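Local coordinates for DNA repair protein PprA (Deinococcus deserti, PDB 6MC8) that belongs to the DNA damage response induced by radiation, binding DNA and forming filaments, with links to DNA repair and genome segregation, at residues A[64-69]-A[91-96]. The protein carries 2 engineered substitutions. Sequence-based numbering, arbitrary orientation.
Sequences TLEAQL and ARLIHT
The carboxylate of Glu66 has Arg92 packed over one face, where CA, CB and CG of the arginine lie, and the backbone of Leu93 at its OE2 end. Arg92 CB approaches Glu66 OE2 to 3.6 Å, whereas Leu93 N donates a short, nearly straight hydrogen bond of 2.7 Å to Glu66 OE2. This N-H reaches the anti side of the oxygen, tilted 28° out of the carboxylate plane toward the face that Arg92 occupies. Glu66 spans the gap because its CG stands anti to the carbonyl carbon and the chain is extended beyond it, carrying the acid from the helix to the strand backbone. The guanidinium plane of Arg92 is turned 24° from the carboxylate, but Arg92 NE remains 5.2 Å from Glu66 OE1, so the charged atoms do not touch and any attraction between them is probably weak and long-range. With Glu66 replaced by an alanine, the N-H of Leu93 is likely to lose this acceptor and the aliphatic base of Arg92 its cover.

Beside this polar link runs an apolar seam. The two methyls of Leu93 divide between leucines one helical turn apart: CD1 meets Leu65 CD1 at 4.0 Å, and CD2 meets Leu69 CD1 at 3.8 Å. Farther along, Leu69 CB rests on Ala91 CB at 3.7 Å.

The contact packs helix 62-80 against strand 89-95, an outermost strand of the three-stranded antiparallel sheet within this chain; the axes of segments 64-69 and 91-95 approach to 7.1 Å, their N-to-C directions 134° apart. Arg92 and Ile94 make backbone hydrogen bonds to strand 100-107, while Leu93 N turns to the helix. Thr70 OG1 adds a second link, bonding both Glu66 O and Ala91 N, and helix 52-57 packs against Leu65 and Leu69 through Ala56 and Val52.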
ATOM      1  N   THR A  64     -22.178   9.882  20.786  1.00 38.19           N
ATOM      2  CA  THR A  64     -21.470   8.915  21.618  1.00 29.97           C
ATOM      3  C   THR A  64     -22.118   7.536  21.527  1.00 32.79           C
ATOM      4  O   THR A  64     -21.423   6.514  21.482  1.00 34.32           O
ATOM      5  CB  THR A  64     -21.432   9.421  23.065  1.00 30.82           C
ATOM      6  OG1 THR A  64     -20.728  10.667  23.108  1.00 39.65           O
ATOM      7  CG2 THR A  64     -20.743   8.445  23.990  1.00 27.43           C
ATOM      8  N   LEU A  65     -23.453   7.496  21.471  1.00 38.84           N
ATOM      9  CA  LEU A  65     -24.170   6.228  21.373  1.00 32.05           C
ATOM     10  C   LEU A  65     -23.924   5.541  20.037  1.00 32.88           C
ATOM     11  O   LEU A  65     -23.697   4.330  19.991  1.00 37.05           O
ATOM     12  CB  LEU A  65     -25.665   6.453  21.577  1.00 32.16           C
ATOM     13  CG  LEU A  65     -26.146   6.796  22.982  1.00 30.92           C
ATOM     14  CD1 LEU A  65     -27.601   7.187  22.943  1.00 37.26           C
ATOM     15  CD2 LEU A  65     -25.945   5.616  23.895  1.00 34.75           C
ATOM     16  N   GLU A  66     -23.956   6.302  18.941  1.00 30.06           N
ATOM     17  CA  GLU A  66     -23.753   5.715  17.622  1.00 25.39           C
ATOM     18  C   GLU A  66     -22.304   5.298  17.414  1.00 26.51           C
ATOM     19  O   GLU A  66     -22.022   4.401  16.614  1.00 26.43           O
ATOM     20  CB  GLU A  66     -24.199   6.698  16.541  1.00 24.75           C
ATOM     21  CG  GLU A  66     -25.706   6.829  16.429  1.00 37.17           C
ATOM     22  CD  GLU A  66     -26.137   7.943  15.506  1.00 36.07           C
ATOM     23  OE1 GLU A  66     -25.274   8.735  15.084  1.00 39.22           O
ATOM     24  OE2 GLU A  66     -27.341   8.028  15.206  1.00 34.88           O
ATOM     25  N   ALA A  67     -21.373   5.937  18.120  1.00 28.21           N
ATOM     26  CA  ALA A  67     -19.984   5.497  18.070  1.00 31.94           C
ATOM     27  C   ALA A  67     -19.808   4.163  18.783  1.00 27.15           C
ATOM     28  O   ALA A  67     -19.008   3.326  18.357  1.00 24.98           O
ATOM     29  CB  ALA A  67     -19.071   6.558  18.676  1.00 19.27           C
ATOM     30  N   GLN A  68     -20.557   3.948  19.865  1.00 25.91           N
ATOM     31  CA  GLN A  68     -20.490   2.672  20.563  1.00 29.38           C
ATOM     32  C   GLN A  68     -21.239   1.588  19.801  1.00 32.63           C
ATOM     33  O   GLN A  68     -20.834   0.422  19.819  1.00 37.20           O
ATOM     34  CB  GLN A  68     -21.041   2.823  21.978  1.00 25.60           C
ATOM     35  CG  GLN A  68     -20.874   1.606  22.862  1.00 24.50           C
ATOM     36  CD  GLN A  68     -19.427   1.314  23.179  1.00 26.96           C
ATOM     37  OE1 GLN A  68     -18.629   2.224  23.367  1.00 33.69           O
ATOM     38  NE2 GLN A  68     -19.088   0.040  23.268  1.00 26.09           N
ATOM     39  N   LEU A  69     -22.291   1.968  19.085  1.00 23.46           N
ATOM     40  CA  LEU A  69     -23.065   1.011  18.267  1.00 27.77           C
ATOM     41  C   LEU A  69     -22.194   0.484  17.133  1.00 29.49           C
ATOM     42  O   LEU A  69     -22.225  -0.683  16.854  1.00 30.96           O
ATOM     43  CB  LEU A  69     -24.327   1.694  17.748  1.00 28.47           C
ATOM     44  CG  LEU A  69     -25.450   1.840  18.759  1.00 25.23           C
ATOM     45  CD1 LEU A  69     -26.601   2.569  18.143  1.00 31.86           C
ATOM     46  CD2 LEU A  69     -25.913   0.506  19.232  1.00 26.51           C
ATOM     47  N   ALA A  91     -23.486   2.019  12.511  1.00 26.77           N
ATOM     48  CA  ALA A  91     -24.879   2.029  12.968  1.00 27.41           C
ATOM     49  C   ALA A  91     -25.279   3.460  13.292  1.00 38.41           C
ATOM     50  O   ALA A  91     -24.409   4.282  13.570  1.00 29.63           O
ATOM     51  CB  ALA A  91     -25.050   1.140  14.151  1.00 29.25           C
ATOM     52  N   ARG A  92     -26.558   3.744  13.102  1.00 32.72           N
ATOM     53  CA  ARG A  92     -27.120   5.038  13.455  1.00 34.32           C
ATOM     54  C   ARG A  92     -28.473   4.832  14.115  1.00 39.69           C
ATOM     55  O   ARG A  92     -29.173   3.856  13.842  1.00 35.39           O
ATOM     56  CB  ARG A  92     -27.263   5.962  12.235  1.00 35.59           C
ATOM     57  CG  ARG A  92     -25.943   6.504  11.725  1.00 41.16           C
ATOM     58  CD  ARG A  92     -26.098   7.346  10.484  1.00 49.00           C
ATOM     59  NE  ARG A  92     -24.796   7.769   9.979  1.00 49.19           N
ATOM     60  CZ  ARG A  92     -24.612   8.423   8.840  1.00 51.53           C
ATOM     61  NH1 ARG A  92     -25.648   8.728   8.074  1.00 52.61           N
ATOM     62  NH2 ARG A  92     -23.390   8.762   8.464  1.00 54.25           N
ATOM     63  N   LEU A  93     -28.826   5.762  14.995  1.00 34.34           N
ATOM     64  CA  LEU A  93     -30.092   5.688  15.703  1.00 33.07           C
ATOM     65  C   LEU A  93     -31.222   6.237  14.847  1.00 37.46           C
ATOM     66  O   LEU A  93     -31.038   7.179  14.073  1.00 31.21           O
ATOM     67  CB  LEU A  93     -30.021   6.466  17.013  1.00 31.28           C
ATOM     68  CG  LEU A  93     -29.151   5.916  18.135  1.00 32.41           C
ATOM     69  CD1 LEU A  93     -29.084   6.923  19.258  1.00 35.92           C
ATOM     70  CD2 LEU A  93     -29.721   4.608  18.633  1.00 32.58           C
ATOM     71  N   ILE A  94     -32.376   5.618  15.028  1.00 34.77           N
ATOM     72  CA  ILE A  94     -33.624   6.070  14.382  1.00 32.97           C
ATOM     73  C   ILE A  94     -34.552   6.451  15.525  1.00 37.84           C
ATOM     74  O   ILE A  94     -34.866   5.629  16.326  1.00 35.72           O
ATOM     75  CB  ILE A  94     -34.188   5.024  13.421  1.00 33.87           C
ATOM     76  CG1 ILE A  94     -33.170   4.690  12.338  1.00 33.82           C
ATOM     77  CG2 ILE A  94     -35.475   5.521  12.815  1.00 34.68           C
ATOM     78  CD1 ILE A  94     -33.530   3.513  11.513  1.00 35.02           C
ATOM     79  N   HIS A  95     -34.872   7.729  15.588  1.00 42.27           N
ATOM     80  CA  HIS A  95     -35.737   8.297  16.638  1.00 47.81           C
ATOM     81  C   HIS A  95     -37.149   8.518  16.105  1.00 49.92           C
ATOM     82  O   HIS A  95     -37.332   8.517  14.891  1.00 46.67           O
ATOM     83  CB  HIS A  95     -35.174   9.651  17.046  1.00 45.57           C
ATOM     84  CG  HIS A  95     -33.927   9.605  17.854  1.00 45.20           C
ATOM     85  ND1 HIS A  95     -32.694   9.837  17.308  1.00 42.30           N
ATOM     86  CD2 HIS A  95     -33.728   9.421  19.163  1.00 43.51           C
ATOM     87  CE1 HIS A  95     -31.790   9.770  18.250  1.00 43.84           C
ATOM     88  NE2 HIS A  95     -32.397   9.538  19.395  1.00 45.02           N
ATOM     89  N   THR A  96     -38.098   8.621  17.022  1.00 48.96           N
ATOM     90  CA  THR A  96     -39.503   8.988  16.727  1.00 61.86           C
ATOM     91  C   THR A  96     -39.937   9.923  17.858  1.00 62.14           C
ATOM     92  O   THR A  96     -40.317   9.414  18.917  1.00 57.58           O
ATOM     93  CB  THR A  96     -40.429   7.789  16.547  1.00 60.81           C
ATOM     94  OG1 THR A  96     -40.413   7.032  17.754  1.00 65.25           O
ATOM     95  CG2 THR A  96     -40.098   6.936  15.346  1.00 49.13           C
TER